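Local coordinates for hypothetical protein lpg0944 (Legionella pneumophila subsp. pneumophila str. Philadelphia 1, PDB 4RXV) that is of unknown function but carries an N-terminal domain of the RavJ peptidase family, consistent with a cysteine-protease-like effector of the papain-type clan, at residues S109-T121 with S207-L221. Sequence-based numbering, arbitrary orientation. Where two conformers were deposited one is given.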
loop_
_atom_site.group_PDB
_atom_site.type_symbol
_atom_site.label_atom_id
_atom_site.label_comp_id
_atom_site.label_asym_id
_atom_site.label_seq_id
_atom_site.Cartn_x
_atom_site.Cartn_y
_atom_site.Cartn_z
ATOM N N SER A 109 -1.249 -2.451 2.605
ATOM C CA SER A 109 -0.811 -1.653 3.760
ATOM C C SER A 109 -1.974 -1.132 4.578
ATOM O O SER A 109 -1.857 -1.073 5.810
ATOM C CB SER A 109 0.072 -0.487 3.330
ATOM O OG SER A 109 1.254 -0.924 2.712
ATOM N N ALA A 110 -3.088 -0.767 3.953
ATOM C CA ALA A 110 -4.268 -0.394 4.722
ATOM C C ALA A 110 -4.664 -1.533 5.661
ATOM O O ALA A 110 -4.976 -1.287 6.830
ATOM C CB ALA A 110 -5.411 -0.006 3.812
ATOM N N GLY A 111 -4.627 -2.778 5.179
ATOM C CA GLY A 111 -4.925 -3.920 6.030
ATOM C C GLY A 111 -3.947 -4.087 7.167
ATOM O O GLY A 111 -4.357 -4.296 8.312
ATOM N N VAL A 112 -2.656 -3.990 6.873
ATOM C CA VAL A 112 -1.631 -4.087 7.909
ATOM C C VAL A 112 -1.881 -3.067 9.020
ATOM O O VAL A 112 -1.769 -3.379 10.201
ATOM C CB VAL A 112 -0.230 -3.917 7.290
ATOM C CG1 VAL A 112 0.831 -3.733 8.345
ATOM C CG2 VAL A 112 0.103 -5.104 6.367
ATOM N N LEU A 113 -2.183 -1.841 8.627
ATOM C CA LEU A 113 -2.361 -0.760 9.583
ATOM C C LEU A 113 -3.660 -0.884 10.361
ATOM O O LEU A 113 -3.684 -0.643 11.561
ATOM C CB LEU A 113 -2.295 0.567 8.851
ATOM C CG LEU A 113 -0.948 0.807 8.186
ATOM C CD1 LEU A 113 -1.058 1.959 7.187
ATOM C CD2 LEU A 113 0.172 0.987 9.158
ATOM N N LEU A 114 -4.741 -1.274 9.697
ATOM C CA LEU A 114 -6.034 -1.464 10.339
ATOM C C LEU A 114 -5.994 -2.620 11.328
ATOM O O LEU A 114 -6.818 -2.694 12.227
ATOM C CB LEU A 114 -7.141 -1.651 9.283
ATOM C CG LEU A 114 -7.547 -0.350 8.575
ATOM C CD1 LEU A 114 -8.251 -0.615 7.275
ATOM C CD2 LEU A 114 -8.408 0.512 9.470
ATOM N N ASP A 115 -5.078 -3.559 11.131
ATOM C CA ASP A 115 -4.967 -4.735 11.978
ATOM C C ASP A 115 -4.184 -4.459 13.251
ATOM O O ASP A 115 -4.098 -5.334 14.084
ATOM C CB ASP A 115 -4.283 -5.861 11.205
ATOM C CG ASP A 115 -4.392 -7.185 11.903
ATOM O OD1 ASP A 115 -5.528 -7.604 12.183
ATOM O OD2 ASP A 115 -3.338 -7.796 12.177
ATOM N N ASP A 116 -3.607 -3.269 13.385
ATOM C CA ASP A 116 -2.754 -2.932 14.523
ATOM C C ASP A 116 -3.523 -2.155 15.592
ATOM O O ASP A 116 -4.031 -1.074 15.344
ATOM C CB ASP A 116 -1.569 -2.102 14.027
ATOM C CG ASP A 116 -0.530 -1.862 15.095
ATOM O OD1 ASP A 116 -0.855 -1.199 16.099
ATOM O OD2 ASP A 116 0.626 -2.315 14.923
ATOM N N PRO A 117 -3.575 -2.681 16.820
ATOM C CA PRO A 117 -4.394 -2.008 17.839
ATOM C C PRO A 117 -3.861 -0.656 18.301
ATOM O O PRO A 117 -4.636 0.218 18.663
ATOM C CB PRO A 117 -4.392 -3.008 19.006
ATOM C CG PRO A 117 -3.171 -3.814 18.798
ATOM C CD PRO A 117 -2.968 -3.921 17.327
ATOM N N GLN A 118 -2.552 -0.466 18.248
ATOM C CA GLN A 118 -1.983 0.805 18.689
ATOM C C GLN A 118 -2.134 1.876 17.607
ATOM O O GLN A 118 -2.187 3.062 17.890
ATOM C CB GLN A 118 -0.522 0.632 19.081
ATOM C CG GLN A 118 -0.334 -0.277 20.279
ATOM C CD GLN A 118 1.125 -0.523 20.591
ATOM O OE1 GLN A 118 1.999 -0.288 19.757
ATOM N NE2 GLN A 118 1.397 -0.992 21.799
ATOM N N ILE A 119 -2.225 1.450 16.353
ATOM C CA ILE A 119 -2.581 2.378 15.285
ATOM C C ILE A 119 -4.037 2.827 15.462
ATOM O O ILE A 119 -4.340 3.995 15.284
ATOM C CB ILE A 119 -2.344 1.784 13.916
ATOM C CG1 ILE A 119 -0.850 1.506 13.770
ATOM C CG2 ILE A 119 -2.904 2.729 12.814
ATOM C CD1 ILE A 119 -0.194 2.248 12.649
ATOM N N ARG A 120 -4.913 1.899 15.824
ATOM C CA ARG A 120 -6.348 2.215 15.977
ATOM C C ARG A 120 -6.597 3.413 16.884
ATOM O O ARG A 120 -7.538 4.171 16.684
ATOM C CB ARG A 120 -7.134 1.057 16.618
ATOM C CG ARG A 120 -7.371 -0.146 15.787
ATOM C CD ARG A 120 -8.510 0.029 14.776
ATOM N NE ARG A 120 -8.584 -1.196 13.998
ATOM C CZ ARG A 120 -9.494 -2.143 14.139
ATOM N NH1 ARG A 120 -10.507 -2.021 14.976
ATOM N NH2 ARG A 120 -9.396 -3.217 13.400
ATOM N N THR A 121 -5.802 3.559 17.938
ATOM C CA THR A 121 -6.090 4.619 18.902
ATOM C C THR A 121 -5.350 5.930 18.635
ATOM O O THR A 121 -5.622 6.939 19.276
ATOM C CB THR A 121 -5.781 4.166 20.331
ATOM O OG1 THR A 121 -4.384 3.905 20.443
ATOM C CG2 THR A 121 -6.550 2.909 20.683
ATOM N N SER A 207 -11.642 5.127 7.432
ATOM C CA SER A 207 -12.028 4.266 8.544
ATOM C C SER A 207 -12.895 5.011 9.550
ATOM O O SER A 207 -13.725 4.406 10.224
ATOM C CB SER A 207 -10.812 3.651 9.228
ATOM O OG SER A 207 -10.008 4.619 9.890
ATOM N N ALA A 208 -12.714 6.325 9.649
ATOM C CA ALA A 208 -13.520 7.155 10.537
ATOM C C ALA A 208 -15.006 7.137 10.185
ATOM O O ALA A 208 -15.831 7.487 11.025
ATOM C CB ALA A 208 -12.999 8.584 10.492
ATOM N N LEU A 209 -15.348 6.780 8.950
ATOM C CA LEU A 209 -16.723 6.703 8.463
ATOM C C LEU A 209 -17.227 5.269 8.358
ATOM O O LEU A 209 -18.354 5.057 7.934
ATOM C CB LEU A 209 -16.845 7.379 7.090
ATOM C CG LEU A 209 -16.474 8.859 7.095
ATOM C CD1 LEU A 209 -16.539 9.422 5.695
ATOM C CD2 LEU A 209 -17.373 9.648 8.027
ATOM N N ASP A 210 -16.432 4.295 8.759
ATOM C CA ASP A 210 -16.734 2.885 8.584
ATOM C C ASP A 210 -17.368 2.338 9.866
ATOM O O ASP A 210 -16.683 2.136 10.874
ATOM C CB ASP A 210 -15.410 2.170 8.277
ATOM C CG ASP A 210 -15.548 0.681 8.084
ATOM O OD1 ASP A 210 -16.680 0.149 8.206
ATOM O OD2 ASP A 210 -14.502 0.035 7.795
ATOM N N GLU A 211 -18.671 2.075 9.837
ATOM C CA GLU A 211 -19.368 1.598 11.025
ATOM C C GLU A 211 -18.925 0.214 11.485
ATOM O O GLU A 211 -19.145 -0.140 12.636
ATOM C CB GLU A 211 -20.879 1.601 10.781
ATOM C CG GLU A 211 -21.452 3.011 10.654
ATOM C CD GLU A 211 -22.940 3.051 10.423
ATOM O OE1 GLU A 211 -23.517 2.029 9.970
ATOM O OE2 GLU A 211 -23.539 4.123 10.691
ATOM N N SER A 212 -18.278 -0.541 10.601
ATOM C CA SER A 212 -17.793 -1.876 10.911
ATOM C C SER A 212 -16.442 -1.872 11.590
ATOM O O SER A 212 -15.974 -2.932 12.007
ATOM C CB SER A 212 -17.735 -2.738 9.640
ATOM O OG SER A 212 -16.602 -2.445 8.830
ATOM N N LEU A 213 -15.799 -0.716 11.699
ATOM C CA LEU A 213 -14.417 -0.700 12.182
ATOM C C LEU A 213 -14.293 -1.270 13.595
ATOM O O LEU A 213 -13.413 -2.079 13.899
ATOM C CB LEU A 213 -13.868 0.709 12.141
ATOM C CG LEU A 213 -12.446 0.855 12.686
ATOM C CD1 LEU A 213 -11.429 0.147 11.817
ATOM C CD2 LEU A 213 -12.122 2.317 12.866
ATOM N N THR A 214 -15.165 -0.838 14.488
ATOM C CA THR A 214 -15.014 -1.194 15.896
ATOM C C THR A 214 -15.127 -2.699 16.146
ATOM O O THR A 214 -14.492 -3.234 17.060
ATOM C CB THR A 214 -16.055 -0.480 16.743
ATOM O OG1 THR A 214 -15.995 0.913 16.453
ATOM C CG2 THR A 214 -15.753 -0.727 18.184
ATOM N N SER A 215 -15.935 -3.375 15.335
ATOM C CA SER A 215 -16.098 -4.818 15.460
ATOM C C SER A 215 -15.069 -5.604 14.645
ATOM O O SER A 215 -15.139 -6.831 14.574
ATOM C CB SER A 215 -17.511 -5.243 15.065
ATOM O OG SER A 215 -17.797 -4.900 13.731
ATOM N N THR A 216 -14.119 -4.911 14.037
ATOM C CA THR A 216 -13.078 -5.564 13.260
ATOM C C THR A 216 -11.917 -5.874 14.200
ATOM O O THR A 216 -11.272 -4.985 14.735
ATOM C CB THR A 216 -12.623 -4.670 12.092
ATOM O OG1 THR A 216 -13.744 -4.374 11.252
ATOM C CG2 THR A 216 -11.562 -5.369 11.255
ATOM N N ARG A 217 -11.656 -7.157 14.366
ATOM C CA ARG A 217 -10.588 -7.662 15.205
ATOM C C ARG A 217 -9.216 -7.160 14.769
ATOM O O ARG A 217 -8.945 -7.016 13.580
ATOM C CB ARG A 217 -10.592 -9.189 15.075
ATOM C CG ARG A 217 -10.077 -9.959 16.265
ATOM C CD ARG A 217 -10.576 -11.417 16.232
ATOM N NE ARG A 217 -10.664 -12.019 17.563
ATOM C CZ ARG A 217 -11.751 -12.016 18.336
ATOM N NH1 ARG A 217 -12.867 -11.411 17.945
ATOM N NH2 ARG A 217 -11.711 -12.580 19.537
ATOM N N THR A 218 -8.343 -6.905 15.730
ATOM C CA THR A 218 -6.948 -6.632 15.441
ATOM C C THR A 218 -6.098 -7.891 15.653
ATOM O O THR A 218 -6.549 -8.863 16.261
ATOM C CB THR A 218 -6.415 -5.484 16.309
ATOM O OG1 THR A 218 -6.552 -5.805 17.704
ATOM C CG2 THR A 218 -7.150 -4.190 15.999
ATOM N N GLY A 219 -4.861 -7.885 15.172
ATOM C CA GLY A 219 -3.988 -9.039 15.350
ATOM C C GLY A 219 -4.359 -10.239 14.488
ATOM O O GLY A 219 -3.956 -11.369 14.776
ATOM N N GLN A 220 -5.142 -10.006 13.439
ATOM C CA GLN A 220 -5.485 -11.067 12.507
ATOM C C GLN A 220 -4.322 -11.481 11.622
ATOM O O GLN A 220 -4.287 -12.617 11.133
ATOM C CB GLN A 220 -6.638 -10.648 11.616
ATOM C CG GLN A 220 -7.872 -10.317 12.374
ATOM C CD GLN A 220 -9.025 -10.050 11.453
ATOM O OE1 GLN A 220 -9.378 -10.883 10.625
ATOM N NE2 GLN A 220 -9.592 -8.872 11.558
ATOM N N LEU A 221 -3.388 -10.564 11.374
ATOM C CA LEU A 221 -2.329 -10.821 10.404
ATOM C C LEU A 221 -1.039 -11.276 11.080
ATOM O O LEU A 221 -0.680 -10.844 12.179
ATOM C CB LEU A 221 -2.009 -9.569 9.594
ATOM C CG LEU A 221 -3.164 -8.945 8.823
ATOM C CD1 LEU A 221 -2.767 -7.651 8.171
ATOM C CD2 LEU A 221 -3.721 -9.915 7.782
#
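Asp115 and Arg120 both bind main chain rather than each other, and between them they tie three consecutive N-H groups and one carbonyl of the 207-221 loop to the junction of helices 105-114 and 117-122. With CG anti to its own N (chi1 -168°), the carboxylate of Asp115 reaches the N-H groups of Gln220 and Leu221. Its OD1 takes Gln220 N at 2.7 Å on the syn lone pair, while OD2 is met by Leu221 N from above the carboxylate plane at 2.9 Å. The backbone O of the same aspartate accepts a nearly straight bond from Gly219 N, 2.9 Å away and in the carbonyl plane, so one residue receives all three amides. Gly219 turns the chain with a positive phi, a conformation that suits glycine.

Arg120 bends at chi2 (-78°) and spreads its guanidinium between two carbonyls. End-on, NH1 and NH2 converge on Thr216 O, with NH2 the shorter at 2.9 Å; side-on, NE and NH2 share Leu114 O, a carbonyl near the C-terminal end of helix 105-114. With these oxygens close to the guanidinium plane, the faces are left to methyls: Leu213 CD1 sits 3.7 Å above the centre of one, and Thr218 CG2 covers the opposite face nearer the rim. Four bonds and two apolar lids should hold the group's rotation firmly.

Apolar contacts flank these polar bonds. Leu221 CD1 lies 3.7 Å from Val112 CA, and the side chains of Leu114 and Leu213 cross at about a right angle, with CD2 of Leu114 3.8 Å from CD1 of Leu213. Beyond them, Ser207 OG bonds Val125 N, and Gln220 NE2 bonds both Arg217 O and Gln75 OE1 of helix 74-84. Asp116 N-caps helix 117-122. Asp115 and Arg120 thus fasten the loop leaving edge strand 202-206 to an N-capped junction of two consecutive helices, in a domain of the RavJ peptidase family.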